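Local coordinates for putative curved DNA-binding protein (Chaetomium thermophilum var. thermophilum DSM 1495, PDB 4IPA) that probably takes part in ribosome biogenesis as an Arx1 protein with a methionine aminopeptidase-like (M24) fold, and may bind DNA, at residues N210-T215 / G262-F267; C257-G262 / N339-R344. All blocks are in the same frame, centred on the assembly; numbering follows the deposited sequence.

Contact 1 of 2, residues N210-T215 / G262-F267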
loop_
_atom_site.group_PDB
_atom_site.type_symbol
_atom_site.label_atom_id
_atom_site.label_comp_id
_atom_site.label_asym_id
_atom_site.label_seq_id
_atom_site.Cartn_x
_atom_site.Cartn_y
_atom_site.Cartn_z
ATOM N N ASN A 210 3.721 1.849 -17.658
ATOM C CA ASN A 210 3.315 0.462 -17.490
ATOM C C ASN A 210 2.899 0.144 -16.052
ATOM O O ASN A 210 3.449 0.704 -15.091
ATOM C CB ASN A 210 4.430 -0.477 -17.941
ATOM C CG ASN A 210 4.574 -0.523 -19.442
ATOM O OD1 ASN A 210 3.712 -1.057 -20.126
ATOM N ND2 ASN A 210 5.678 0.020 -19.964
ATOM N N ILE A 211 1.939 -0.763 -15.909
ATOM C CA ILE A 211 1.540 -1.235 -14.586
ATOM C C ILE A 211 2.675 -2.059 -14.012
ATOM O O ILE A 211 3.264 -2.878 -14.716
ATOM C CB ILE A 211 0.263 -2.125 -14.648
ATOM C CG1 ILE A 211 -0.937 -1.312 -15.128
ATOM C CG2 ILE A 211 -0.047 -2.728 -13.271
ATOM C CD1 ILE A 211 -1.283 -0.211 -14.207
ATOM N N ILE A 212 2.973 -1.874 -12.731
ATOM C CA ILE A 212 3.970 -2.727 -12.091
ATOM C C ILE A 212 3.506 -4.186 -11.905
ATOM O O ILE A 212 2.527 -4.482 -11.211
ATOM C CB ILE A 212 4.441 -2.150 -10.768
ATOM C CG1 ILE A 212 5.016 -0.744 -10.983
ATOM C CG2 ILE A 212 5.463 -3.073 -10.134
ATOM C CD1 ILE A 212 5.253 -0.009 -9.658
ATOM N N GLU A 213 4.219 -5.093 -12.550
ATOM C CA GLU A 213 3.895 -6.509 -12.492
ATOM C C GLU A 213 3.548 -7.019 -11.089
ATOM O O GLU A 213 4.306 -6.806 -10.144
ATOM C CB GLU A 213 5.076 -7.312 -13.013
ATOM C CG GLU A 213 5.036 -7.583 -14.484
ATOM C CD GLU A 213 5.887 -8.793 -14.851
ATOM O OE1 GLU A 213 6.851 -9.109 -14.096
ATOM O OE2 GLU A 213 5.581 -9.433 -15.884
ATOM N N SER A 214 2.400 -7.686 -10.974
ATOM C CA SER A 214 2.008 -8.395 -9.760
ATOM C C SER A 214 1.680 -7.479 -8.595
ATOM O O SER A 214 1.735 -7.903 -7.441
ATOM C CB SER A 214 3.073 -9.421 -9.336
ATOM O OG SER A 214 3.190 -10.465 -10.294
ATOM N N THR A 215 1.349 -6.228 -8.892
ATOM C CA THR A 215 0.826 -5.327 -7.875
ATOM C C THR A 215 -0.462 -5.916 -7.314
ATOM O O THR A 215 -1.399 -6.166 -8.047
ATOM C CB THR A 215 0.575 -3.933 -8.466
ATOM O OG1 THR A 215 1.840 -3.358 -8.810
ATOM C CG2 THR A 215 -0.143 -3.032 -7.469
ATOM N N GLY A 262 7.642 -1.755 -16.222
ATOM C CA GLY A 262 6.803 -2.265 -15.158
ATOM C C GLY A 262 7.253 -3.654 -14.747
ATOM O O GLY A 262 6.491 -4.394 -14.135
ATOM N N LYS A 263 8.495 -4.008 -15.080
ATOM C CA LYS A 263 9.063 -5.262 -14.607
ATOM C C LYS A 263 9.782 -5.055 -13.287
ATOM O O LYS A 263 10.258 -3.959 -12.977
ATOM C CB LYS A 263 10.013 -5.884 -15.633
ATOM C CG LYS A 263 9.403 -7.044 -16.410
ATOM C CD LYS A 263 8.167 -6.616 -17.149
ATOM C CE LYS A 263 7.925 -7.471 -18.397
ATOM N NZ LYS A 263 7.533 -8.881 -18.104
ATOM N N VAL A 264 9.860 -6.122 -12.511
ATOM C CA VAL A 264 10.360 -6.044 -11.155
ATOM C C VAL A 264 11.652 -6.854 -11.072
ATOM O O VAL A 264 11.792 -7.888 -11.725
ATOM C CB VAL A 264 9.293 -6.565 -10.168
ATOM C CG1 VAL A 264 9.886 -6.861 -8.802
ATOM C CG2 VAL A 264 8.164 -5.567 -10.062
ATOM N N LYS A 265 12.602 -6.389 -10.276
ATOM C CA LYS A 265 13.851 -7.119 -10.131
ATOM C C LYS A 265 14.431 -6.961 -8.719
ATOM O O LYS A 265 14.301 -5.894 -8.101
ATOM C CB LYS A 265 14.839 -6.612 -11.190
ATOM C CG LYS A 265 16.223 -7.221 -11.120
ATOM C CD LYS A 265 17.289 -6.152 -11.362
ATOM C CE LYS A 265 17.625 -5.981 -12.845
ATOM N NZ LYS A 265 18.267 -7.221 -13.393
ATOM N N GLN A 266 15.084 -8.003 -8.213
ATOM C CA GLN A 266 15.679 -7.922 -6.875
ATOM C C GLN A 266 16.868 -6.955 -6.801
ATOM O O GLN A 266 17.772 -7.007 -7.626
ATOM C CB GLN A 266 16.092 -9.302 -6.360
ATOM C CG GLN A 266 16.506 -9.274 -4.893
ATOM C CD GLN A 266 16.780 -10.652 -4.297
ATOM O OE1 GLN A 266 16.585 -11.682 -4.948
ATOM N NE2 GLN A 266 17.232 -10.670 -3.046
ATOM N N PHE A 267 16.845 -6.061 -5.817
ATOM C CA PHE A 267 17.979 -5.177 -5.555
ATOM C C PHE A 267 18.785 -5.667 -4.345
ATOM O O PHE A 267 18.433 -6.671 -3.725
ATOM C CB PHE A 267 17.517 -3.723 -5.406
ATOM C CG PHE A 267 17.239 -3.045 -6.723
ATOM C CD1 PHE A 267 16.417 -3.643 -7.666
ATOM C CD2 PHE A 267 17.815 -1.819 -7.030
ATOM C CE1 PHE A 267 16.166 -3.030 -8.897
ATOM C CE2 PHE A 267 17.567 -1.198 -8.264
ATOM C CZ PHE A 267 16.734 -1.804 -9.188
#

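Contact 2 of 2, residues C257-G262 / N339-R344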
loop_
_atom_site.group_PDB
_atom_site.type_symbol
_atom_site.label_atom_id
_atom_site.label_comp_id
_atom_site.label_asym_id
_atom_site.label_seq_id
_atom_site.Cartn_x
_atom_site.Cartn_y
_atom_site.Cartn_z
ATOM N N CYS A 257 2.588 2.208 -11.041
ATOM C CA CYS A 257 2.998 2.412 -12.418
ATOM C C CYS A 257 4.485 2.684 -12.514
ATOM O O CYS A 257 5.153 3.008 -11.526
ATOM C CB CYS A 257 2.207 3.545 -13.050
ATOM S SG CYS A 257 0.509 3.095 -13.386
ATOM N N SER A 258 5.006 2.533 -13.715
ATOM C CA SER A 258 6.421 2.693 -13.944
ATOM C C SER A 258 6.621 3.473 -15.226
ATOM O O SER A 258 5.838 3.333 -16.174
ATOM C CB SER A 258 7.072 1.310 -14.060
ATOM O OG SER A 258 8.411 1.405 -14.474
ATOM N N LEU A 259 7.654 4.313 -15.248
ATOM C CA LEU A 259 8.066 4.954 -16.489
ATOM C C LEU A 259 8.813 3.952 -17.370
ATOM O O LEU A 259 9.045 4.206 -18.551
ATOM C CB LEU A 259 8.902 6.213 -16.226
ATOM C CG LEU A 259 8.086 7.502 -16.122
ATOM C CD1 LEU A 259 8.940 8.651 -15.608
ATOM C CD2 LEU A 259 7.426 7.859 -17.470
ATOM N N GLY A 260 9.170 2.806 -16.797
ATOM C CA GLY A 260 9.799 1.732 -17.545
ATOM C C GLY A 260 8.808 0.647 -17.912
ATOM O O GLY A 260 7.625 0.919 -18.053
ATOM N N SER A 261 9.290 -0.588 -18.041
ATOM C CA SER A 261 8.477 -1.707 -18.502
ATOM C C SER A 261 7.462 -2.179 -17.458
ATOM O O SER A 261 6.531 -2.933 -17.764
ATOM C CB SER A 261 9.385 -2.889 -18.869
ATOM O OG SER A 261 10.529 -2.458 -19.579
ATOM N N GLY A 262 7.642 -1.755 -16.222
ATOM C CA GLY A 262 6.803 -2.265 -15.158
ATOM C C GLY A 262 7.253 -3.654 -14.747
ATOM O O GLY A 262 6.491 -4.394 -14.135
ATOM N N ASN A 339 15.356 0.366 -13.731
ATOM C CA ASN A 339 15.839 1.436 -12.866
ATOM C C ASN A 339 15.135 2.750 -13.150
ATOM O O ASN A 339 15.677 3.821 -12.905
ATOM C CB ASN A 339 17.354 1.593 -12.987
ATOM C CG ASN A 339 18.110 0.544 -12.194
ATOM O OD1 ASN A 339 18.703 0.850 -11.156
ATOM N ND2 ASN A 339 18.075 -0.700 -12.662
ATOM N N ALA A 340 13.912 2.649 -13.657
ATOM C CA ALA A 340 13.067 3.802 -13.913
ATOM C C ALA A 340 12.217 4.139 -12.682
ATOM O O ALA A 340 11.972 3.289 -11.833
ATOM C CB ALA A 340 12.181 3.512 -15.091
ATOM N N PRO A 341 11.771 5.392 -12.577
ATOM C CA PRO A 341 10.919 5.824 -11.467
ATOM C C PRO A 341 9.577 5.110 -11.447
ATOM O O PRO A 341 9.037 4.770 -12.503
ATOM C CB PRO A 341 10.701 7.310 -11.760
ATOM C CG PRO A 341 11.930 7.704 -12.514
ATOM C CD PRO A 341 12.194 6.524 -13.411
ATOM N N VAL A 342 9.057 4.881 -10.247
ATOM C CA VAL A 342 7.755 4.267 -10.075
ATOM C C VAL A 342 6.881 5.120 -9.177
ATOM O O VAL A 342 7.376 5.921 -8.381
ATOM C CB VAL A 342 7.843 2.844 -9.486
ATOM C CG1 VAL A 342 8.761 1.976 -10.340
ATOM C CG2 VAL A 342 8.298 2.889 -8.027
ATOM N N CYS A 343 5.574 4.945 -9.329
ATOM C CA CYS A 343 4.590 5.662 -8.551
ATOM C C CYS A 343 3.596 4.646 -7.978
ATOM O O CYS A 343 3.208 3.714 -8.670
ATOM C CB CYS A 343 3.899 6.675 -9.462
ATOM S SG CYS A 343 2.687 7.728 -8.668
ATOM N N ARG A 344 3.205 4.807 -6.713
ATOM C CA ARG A 344 2.291 3.852 -6.062
ATOM C C ARG A 344 1.244 4.544 -5.192
ATOM O O ARG A 344 1.507 5.572 -4.546
ATOM C CB ARG A 344 3.055 2.825 -5.199
ATOM C CG ARG A 344 4.122 2.015 -5.950
ATOM C CD ARG A 344 4.622 0.802 -5.133
ATOM N NE ARG A 344 5.230 1.211 -3.872
ATOM C CZ ARG A 344 4.654 1.075 -2.677
ATOM N NH1 ARG A 344 3.448 0.516 -2.560
ATOM N NH2 ARG A 344 5.294 1.487 -1.596
#

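Contact 1 of 2, residues N210-T215 / G262-F267
Glu213 and Gly262 meet through their backbones, where Glu213 N donates to Gly262 O at 2.9 Å, almost straight (175°) and in the carbonyl plane. This is the tight part of the contact. Gly262 O also lies against CB of Glu213, and the Gly262 backbone sits so close to 210-215 that a CB here would run into Ile211 O. Next to this bond, CG2 of Ile212 rests on CG2 of Val264 at 3.7 Å, the two branched side chains crossing at about a right angle. The solvent side is looser. There the Glu213 side chain, extended beyond CG, is met by Lys263, whose chain bends at chi2 (59°) and chi4 (69°) to bring NZ into a salt bridge with Glu213 OE2 at 3.0 Å, from above the carboxylate plane. Were Glu213 replaced by an alanine, the ammonium group of Lys263 would probably lose this mate and its bent chain would be freer to swing. Glu213 is itself the second residue of a type II turn, Ile212 to Thr215. The contact thus joins an irregular part of strand 210-220 to the start of strand 264-266, while Ile211 packs on helix 193-205 and strand 250-258.

Contact 2 of 2, residues C257-G262 / N339-R344
Cys257 and Cys343 form an antiparallel hydrogen-bonded pair where strands 250-258 and 342-352 lie side by side in the antiparallel sheet of this M24-family, pita-bread-type fold. Cys257 N reaches Cys343 O at 2.9 Å, and Cys343 N returns a bond to Cys257 O at 3.0 Å. The same Cys257 O also receives a CA-H contact from Val342 CA at 3.2 Å. The adjacent pair, Ser258 and Val342, is non-hydrogen-bonded, with side chains on the face opposite that of the two cysteines, whose side chains touch helix 148-167. From Ser258 the side chain can be followed outward: CB lies 4.1 Å from CG1 of Val342, and OG, turned anti to the backbone N (chi1 171°), passes near Pro341 O without bonding to it. At the tip OG accepts from Gly260 N at 2.8 Å, an ST turn just where the strand ends, and it is also hydrogen-bonded to Asp336. Past the paired strands, CB of Leu259 packs against CB of Ala340 and CD of Pro341. A last backbone bond runs from Leu259 N to Pro341 O, 3.1 Å long, with the donor nearly along the C=O axis.

Contacts 1 and 2 illustrate how one stretch of chain can serve two neighbours in turn. Their centres are about 8 Å apart, and Gly262 belongs to both. Along the chain their segments alternate: 210-215, then 257-262 running into 262-267, and finally 339-344. Strand 250-258 lies between strands 210-220 and 342-352 in the same antiparallel sheet, and where it ends the chain turns towards strand 264-266, which pairs with 334-336 in a separate small sheet. Asn210 ties the contacts directly, its O probably bonded to Ser258 N and its ND2 to Gly260 O. The loop between the two sheets is thereby fastened to the end of an inner strand of the main one.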